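Local structure of flagellar hook-associated protein 2 (Helicobacter pylori, 6IWY) at residues S151-L155 against E166-M170; A140-G144 against K236-L240; S250-K254 against G321-I325. The protein caps the tip of the growing flagellar filament, promoting polymerization of flagellin monomers there and keeping exported subunits from leaking away unpolymerized. One frame throughout, in Å; residues are numbered along the deposited sequence.

Contact 1 of 3, residues S151-L155 against E166-M170; sequences SEVSL and EVPIM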
loop_
_atom_site.group_PDB
_atom_site.type_symbol
_atom_site.label_atom_id
_atom_site.label_comp_id
_atom_site.label_asym_id
_atom_site.label_seq_id
_atom_site.Cartn_x
_atom_site.Cartn_y
_atom_site.Cartn_z
ATOM N N SER A 151 -20.156 17.268 -7.911
ATOM C CA SER A 151 -18.851 17.298 -8.555
ATOM C C SER A 151 -18.795 16.272 -9.675
ATOM O O SER A 151 -19.235 15.152 -9.514
ATOM C CB SER A 151 -17.741 16.964 -7.580
ATOM O OG SER A 151 -17.526 18.009 -6.661
ATOM N N GLU A 152 -18.264 16.668 -10.819
ATOM C CA GLU A 152 -18.062 15.717 -11.913
ATOM C C GLU A 152 -16.932 14.721 -11.567
ATOM O O GLU A 152 -16.920 13.633 -12.054
ATOM C CB GLU A 152 -17.804 16.474 -13.213
ATOM C CG GLU A 152 -19.013 17.265 -13.622
ATOM C CD GLU A 152 -18.908 17.933 -14.990
ATOM O OE1 GLU A 152 -17.880 18.577 -15.284
ATOM O OE2 GLU A 152 -19.892 17.834 -15.759
ATOM N N VAL A 153 -16.002 15.126 -10.715
ATOM C CA VAL A 153 -14.995 14.259 -10.151
ATOM C C VAL A 153 -14.767 14.708 -8.726
ATOM O O VAL A 153 -14.564 15.888 -8.495
ATOM C CB VAL A 153 -13.647 14.346 -10.917
ATOM C CG1 VAL A 153 -12.461 13.792 -10.052
ATOM C CG2 VAL A 153 -13.728 13.584 -12.252
ATOM N N SER A 154 -14.790 13.773 -7.775
ATOM C CA SER A 154 -14.371 14.069 -6.398
ATOM C C SER A 154 -13.631 12.890 -5.792
ATOM O O SER A 154 -13.887 11.752 -6.140
ATOM C CB SER A 154 -15.550 14.427 -5.512
ATOM O OG SER A 154 -16.225 13.274 -5.090
ATOM N N LEU A 155 -12.700 13.214 -4.904
ATOM C CA LEU A 155 -11.854 12.255 -4.211
ATOM C C LEU A 155 -12.434 12.035 -2.824
ATOM O O LEU A 155 -12.547 13.000 -2.037
ATOM C CB LEU A 155 -10.449 12.836 -4.017
ATOM C CG LEU A 155 -9.385 12.504 -5.031
ATOM C CD1 LEU A 155 -8.201 13.360 -4.773
ATOM C CD2 LEU A 155 -9.044 11.018 -4.848
ATOM N N GLU A 166 -15.273 14.276 1.156
ATOM C CA GLU A 166 -15.292 14.393 -0.280
ATOM C C GLU A 166 -14.536 15.670 -0.656
ATOM O O GLU A 166 -14.797 16.731 -0.119
ATOM C CB GLU A 166 -16.749 14.452 -0.727
ATOM C CG GLU A 166 -17.018 13.704 -2.023
ATOM C CD GLU A 166 -18.506 13.344 -2.278
ATOM O OE1 GLU A 166 -19.365 13.476 -1.352
ATOM O OE2 GLU A 166 -18.800 12.927 -3.440
ATOM N N VAL A 167 -13.550 15.556 -1.525
ATOM C CA VAL A 167 -12.801 16.719 -1.992
ATOM C C VAL A 167 -13.127 16.911 -3.470
ATOM O O VAL A 167 -12.725 16.094 -4.312
ATOM C CB VAL A 167 -11.301 16.478 -1.861
ATOM C CG1 VAL A 167 -10.537 17.686 -2.359
ATOM C CG2 VAL A 167 -10.934 16.102 -0.408
ATOM N N PRO A 168 -13.890 17.957 -3.797
ATOM C CA PRO A 168 -14.200 18.217 -5.196
ATOM C C PRO A 168 -12.933 18.430 -5.950
ATOM O O PRO A 168 -12.037 18.973 -5.389
ATOM C CB PRO A 168 -14.986 19.530 -5.134
ATOM C CG PRO A 168 -15.605 19.556 -3.781
ATOM C CD PRO A 168 -14.654 18.823 -2.882
ATOM N N ILE A 169 -12.827 17.982 -7.187
ATOM C CA ILE A 169 -11.673 18.331 -8.008
ATOM C C ILE A 169 -12.128 19.108 -9.235
ATOM O O ILE A 169 -12.795 18.558 -10.106
ATOM C CB ILE A 169 -10.842 17.082 -8.421
ATOM C CG1 ILE A 169 -9.868 16.686 -7.285
ATOM C CG2 ILE A 169 -10.008 17.355 -9.690
ATOM C CD1 ILE A 169 -10.460 15.841 -6.156
ATOM N N MET A 170 -11.757 20.386 -9.290
ATOM C CA MET A 170 -12.143 21.287 -10.385
ATOM C C MET A 170 -10.953 21.629 -11.262
ATOM O O MET A 170 -9.841 21.873 -10.757
ATOM C CB MET A 170 -12.704 22.590 -9.846
ATOM C CG MET A 170 -13.821 22.403 -8.829
ATOM S SD MET A 170 -15.186 21.375 -9.451
ATOM C CE MET A 170 -16.388 21.801 -8.183
#
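Ser151-Leu155 and Glu166-Met170 run antiparallel as the two arms of a beta hairpin, at the centre of a four-stranded antiparallel sheet in this central portion of the cap protein, which lacks both ends of the full-length chain. Leu155 and Val167 form a hydrogen-bonded pair: Leu155 N donates to Val167 O at 2.9 Å, and Val167 N returns the bond to Leu155 O at 2.8 Å. Ser154 and Pro168 follow as a non-hydrogen-bonded pair, their CA atoms 4.3 Å apart. In such a pair the backbone N of each residue faces outward, so the proline, which has no N-H, costs the hairpin no cross-strand bond. One step further on, Ile169 N reaches Val153 O at 3.0 Å and adds one more rung beyond the two paired positions.

The side chains divide between the two faces. Leu155 and Val167 lie on the face covered by helix 179-196, where Met190 touches both Leu155 and Ile169. The second torsion of Ile169 (chi2 82°) swings its CD1 along the hairpin to meet Leu155 CD1 at 3.6 Å, while its CB lies 4.0 Å from Val153 CG1. Ser154 and Pro168 occupy the opposite face, and Ser151 places its OG beside the proline ring at CB. Glu166, its chain extended beyond CG, reaches out from its strand to the Ser154 hydroxyl, and its OE2 also makes a long, weak ion pair with Lys233. Ser154 OG, set between its own backbone N and carbonyl carbon (chi1 80°), donates at 3.1 Å to the anti lone pair of Glu166 OE2.

Contact 2 of 3, residues A140-G144 against K236-L240; sequences ALSLG and KAKEL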
loop_
_atom_site.group_PDB
_atom_site.type_symbol
_atom_site.label_atom_id
_atom_site.label_comp_id
_atom_site.label_asym_id
_atom_site.label_seq_id
_atom_site.Cartn_x
_atom_site.Cartn_y
_atom_site.Cartn_z
ATOM N N ALA A 140 -9.227 17.590 -24.128
ATOM C CA ALA A 140 -9.548 18.637 -23.164
ATOM C C ALA A 140 -10.545 18.071 -22.193
ATOM O O ALA A 140 -11.409 17.272 -22.582
ATOM C CB ALA A 140 -10.153 19.871 -23.871
ATOM N N LEU A 141 -10.417 18.472 -20.935
ATOM C CA LEU A 141 -11.488 18.253 -19.978
ATOM C C LEU A 141 -11.782 19.481 -19.100
ATOM O O LEU A 141 -10.896 20.243 -18.696
ATOM C CB LEU A 141 -11.252 16.986 -19.128
ATOM C CG LEU A 141 -9.903 16.645 -18.496
ATOM C CD1 LEU A 141 -9.298 17.835 -17.792
ATOM C CD2 LEU A 141 -10.057 15.446 -17.539
ATOM N N SER A 142 -13.070 19.693 -18.876
ATOM C CA SER A 142 -13.523 20.625 -17.884
ATOM C C SER A 142 -14.068 19.800 -16.719
ATOM O O SER A 142 -14.982 18.998 -16.894
ATOM C CB SER A 142 -14.582 21.594 -18.455
ATOM O OG SER A 142 -14.565 22.814 -17.692
ATOM N N LEU A 143 -13.498 19.993 -15.540
ATOM C CA LEU A 143 -13.998 19.329 -14.340
ATOM C C LEU A 143 -14.778 20.298 -13.465
ATOM O O LEU A 143 -14.211 21.028 -12.656
ATOM C CB LEU A 143 -12.855 18.658 -13.550
ATOM C CG LEU A 143 -12.176 17.479 -14.277
ATOM C CD1 LEU A 143 -11.309 16.690 -13.321
ATOM C CD2 LEU A 143 -13.167 16.549 -14.919
ATOM N N GLY A 144 -16.091 20.285 -13.608
ATOM C CA GLY A 144 -16.921 21.139 -12.794
ATOM C C GLY A 144 -17.984 20.413 -12.019
ATOM O O GLY A 144 -17.702 19.469 -11.310
ATOM N N LYS A 236 -17.598 12.131 -14.249
ATOM C CA LYS A 236 -16.385 12.055 -15.072
ATOM C C LYS A 236 -15.172 11.285 -14.514
ATOM O O LYS A 236 -14.076 11.440 -15.045
ATOM C CB LYS A 236 -15.963 13.461 -15.477
ATOM C CG LYS A 236 -17.022 14.177 -16.253
ATOM C CD LYS A 236 -16.518 15.489 -16.812
ATOM C CE LYS A 236 -17.575 16.121 -17.722
ATOM N NZ LYS A 236 -17.233 17.521 -18.069
ATOM N N ALA A 237 -15.330 10.427 -13.509
ATOM C CA ALA A 237 -14.176 9.590 -13.101
ATOM C C ALA A 237 -13.543 8.876 -14.304
ATOM O O ALA A 237 -12.324 8.877 -14.442
ATOM C CB ALA A 237 -14.529 8.572 -12.022
ATOM N N LYS A 238 -14.360 8.286 -15.173
ATOM C CA LYS A 238 -13.841 7.495 -16.305
ATOM C C LYS A 238 -12.871 8.316 -17.179
ATOM O O LYS A 238 -11.898 7.772 -17.702
ATOM C CB LYS A 238 -14.975 6.888 -17.134
ATOM N N GLU A 239 -13.106 9.623 -17.275
ATOM C CA GLU A 239 -12.305 10.467 -18.149
ATOM C C GLU A 239 -10.868 10.580 -17.687
ATOM O O GLU A 239 -9.992 10.908 -18.471
ATOM C CB GLU A 239 -12.916 11.861 -18.287
ATOM C CG GLU A 239 -13.999 11.943 -19.335
ATOM C CD GLU A 239 -14.513 13.362 -19.569
ATOM O OE1 GLU A 239 -13.698 14.315 -19.751
ATOM O OE2 GLU A 239 -15.758 13.512 -19.587
ATOM N N LEU A 240 -10.626 10.339 -16.413
ATOM C CA LEU A 240 -9.260 10.366 -15.886
ATOM C C LEU A 240 -8.604 9.035 -16.037
ATOM O O LEU A 240 -7.388 8.934 -15.953
ATOM C CB LEU A 240 -9.238 10.745 -14.410
ATOM C CG LEU A 240 -9.825 12.112 -14.112
ATOM C CD1 LEU A 240 -9.501 12.524 -12.671
ATOM C CD2 LEU A 240 -9.312 13.149 -15.103
#
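Lys236 NZ is gripped by two acceptors, Ser142 O at 2.9 Å and the carboxylate of Glu152, with which it forms a salt bridge. The ammonium group meets the Ser142 carbonyl almost end-on, at a C=O...N angle of 163°. It arrives there on a fully stretched side chain that leaves the backbone beside its own N (chi1 -59°) and spans the distance to the strand; on the way its CD passes obliquely by Leu143 CD2 at 4.0 Å. Glu152 OE1 also accepts a bond from Gly144 N, so a single carboxylate oxygen links the lysine to the end of the strand it reaches.

Strand 141-143 is one outer edge of a four-stranded antiparallel sheet. Lys236-Leu240, a short, loosely formed helical turn, follows the strand at the other edge, 230-233, and comes back to the first edge on the side where helix 179-196 lies. Leu240 faces the helix: it leans on Ile186 and Met190 there and crosses Leu141 at about a right angle, CD2 to CD2 at 3.4 Å. Leu141 CB lies 3.7 Å from Glu239 OE1. Leu143, from the same face of the strand, approaches Leu240 more loosely; Leu143 CD1 is 4.4 Å from Leu240 CD2.

Contact 3 of 3, residues S250-K254 against G321-I325; sequences SDLLK and GMLTI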
loop_
_atom_site.group_PDB
_atom_site.type_symbol
_atom_site.label_atom_id
_atom_site.label_comp_id
_atom_site.label_asym_id
_atom_site.label_seq_id
_atom_site.Cartn_x
_atom_site.Cartn_y
_atom_site.Cartn_z
ATOM N N SER A 250 -10.505 -4.492 2.865
ATOM C CA SER A 250 -10.158 -5.883 3.115
ATOM C C SER A 250 -10.635 -6.309 4.502
ATOM O O SER A 250 -10.505 -5.574 5.471
ATOM C CB SER A 250 -8.650 -6.113 2.973
ATOM O OG SER A 250 -8.341 -7.475 3.265
ATOM N N ASP A 251 -11.151 -7.528 4.586
ATOM C CA ASP A 251 -11.837 -8.021 5.778
ATOM C C ASP A 251 -10.871 -8.384 6.908
ATOM O O ASP A 251 -9.792 -8.887 6.670
ATOM C CB ASP A 251 -12.691 -9.227 5.395
ATOM N N LEU A 252 -11.300 -8.156 8.144
ATOM C CA LEU A 252 -10.442 -8.226 9.340
ATOM C C LEU A 252 -9.986 -9.621 9.784
ATOM O O LEU A 252 -8.833 -9.836 10.142
ATOM C CB LEU A 252 -11.203 -7.596 10.503
ATOM C CG LEU A 252 -10.502 -7.564 11.847
ATOM C CD1 LEU A 252 -9.411 -6.525 11.787
ATOM C CD2 LEU A 252 -11.501 -7.269 12.954
ATOM N N LEU A 253 -10.917 -10.550 9.843
ATOM C CA LEU A 253 -10.638 -11.863 10.380
ATOM C C LEU A 253 -11.346 -12.855 9.516
ATOM O O LEU A 253 -12.489 -12.683 9.163
ATOM C CB LEU A 253 -11.115 -11.983 11.831
ATOM C CG LEU A 253 -10.981 -13.358 12.515
ATOM C CD1 LEU A 253 -9.585 -13.989 12.295
ATOM C CD2 LEU A 253 -11.304 -13.279 14.040
ATOM N N LYS A 254 -10.645 -13.913 9.169
ATOM C CA LYS A 254 -11.219 -14.983 8.368
ATOM C C LYS A 254 -10.764 -16.249 9.029
ATOM O O LYS A 254 -9.591 -16.385 9.252
ATOM C CB LYS A 254 -10.713 -14.870 6.918
ATOM C CG LYS A 254 -10.796 -16.171 6.087
ATOM C CD LYS A 254 -11.066 -15.891 4.611
ATOM C CE LYS A 254 -10.270 -16.795 3.704
ATOM N NZ LYS A 254 -8.847 -16.399 3.732
ATOM N N GLY A 321 -11.909 -1.918 13.941
ATOM C CA GLY A 321 -10.765 -2.581 13.322
ATOM C C GLY A 321 -10.061 -3.544 14.255
ATOM O O GLY A 321 -9.038 -4.099 13.891
ATOM N N MET A 322 -10.613 -3.729 15.452
ATOM C CA MET A 322 -9.993 -4.532 16.503
ATOM C C MET A 322 -10.962 -5.661 16.910
ATOM O O MET A 322 -12.181 -5.438 17.028
ATOM C CB MET A 322 -9.653 -3.634 17.715
ATOM C CG MET A 322 -8.365 -2.765 17.575
ATOM S SD MET A 322 -8.359 -1.094 18.362
ATOM C CE MET A 322 -8.168 -1.493 20.108
ATOM N N LEU A 323 -10.423 -6.861 17.086
ATOM C CA LEU A 323 -11.148 -7.974 17.718
ATOM C C LEU A 323 -10.326 -8.640 18.782
ATOM O O LEU A 323 -9.137 -8.893 18.582
ATOM C CB LEU A 323 -11.450 -9.111 16.747
ATOM C CG LEU A 323 -12.680 -9.125 15.861
ATOM C CD1 LEU A 323 -12.874 -10.574 15.506
ATOM C CD2 LEU A 323 -13.916 -8.556 16.518
ATOM N N THR A 324 -10.987 -8.969 19.881
ATOM C CA THR A 324 -10.411 -9.799 20.900
ATOM C C THR A 324 -11.317 -11.021 20.990
ATOM O O THR A 324 -12.507 -10.910 21.294
ATOM C CB THR A 324 -10.284 -9.056 22.266
ATOM O OG1 THR A 324 -9.275 -8.030 22.178
ATOM C CG2 THR A 324 -9.915 -10.019 23.392
ATOM N N ILE A 325 -10.741 -12.178 20.679
ATOM C CA ILE A 325 -11.420 -13.446 20.791
ATOM C C ILE A 325 -11.036 -14.063 22.140
ATOM O O ILE A 325 -9.872 -14.025 22.539
ATOM C CB ILE A 325 -11.023 -14.426 19.663
ATOM C CG1 ILE A 325 -10.860 -13.693 18.313
ATOM C CG2 ILE A 325 -12.036 -15.561 19.558
ATOM C CD1 ILE A 325 -12.014 -12.924 17.932
#
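Leu252 and Leu253 both turn toward Gly321-Ile325, although neighbours in a regular strand would point to opposite faces. The cause lies in the backbone of Leu252, whose helix-like angles (phi -71°, psi -47°) bend the chain just before strand 253-254 begins and bring two consecutive leucines to bear on one surface. On the other segment, Leu323 and Ile325 project from the same face of strand 322-327 by ordinary alternation.

The two surfaces interlock, side chain between side chains. Leu252 is forked: its CD1 methyl lies over the carbonyl of Gly321, 3.2 Å from Gly321 O, while CD2 rests against the branch point of Leu323, 3.6 Å from Leu323 CG. The leucine thus straddles the start of the opposing strand. Leu323, in turn, pushes its branched end into the hollow between the two leucines, and its CD1 meets Leu253 CD2 at 3.5 Å, the side chains crossing at about a right angle. The same Leu253 methyl seats in the notch between Leu323 and Ile325, approaching the isoleucine tip to tip with CD2 4.0 Å from Ile325 CD1. With CG anti to the backbone N (chi1 176°), Leu253 stands out far enough to reach both.

The backbone ladders run to different strands: Leu253 bonds to Ile316 of strand 314-318, and Leu323 to Val346 of strand 344-347, so the two segments belong to separate antiparallel sheets. Strand 314-318 leads through Gly321 into strand 322-327, carrying the chain from one sheet to the other in or close to the part that matches the flagellin hook IN motif. Leu252 and Leu253, from an edge strand and the bend before it, thus pack on Leu323 and Ile325 of a neighbouring four-stranded sheet, an apolar sheet-to-sheet contact.

In the fold
Along the chain from the N terminus, strand 141-143 comes first and opens the wide loop that contact 2 closes nearly a hundred residues later, at 236-240. Contact 1 opens and closes within that span, as a hairpin in the sheet that strand 141-143 edges. The two centres lie 10 Å apart and the contacts touch, notably through Glu152, so hairpin, edge strand and returning helical turn make one unit with helix 179-196. Contact 3 opens only after contact 2 has closed. It joins two further sheets, with its centre 32 Å from that of contact 1 and 38 Å from that of contact 2, and it touches neither.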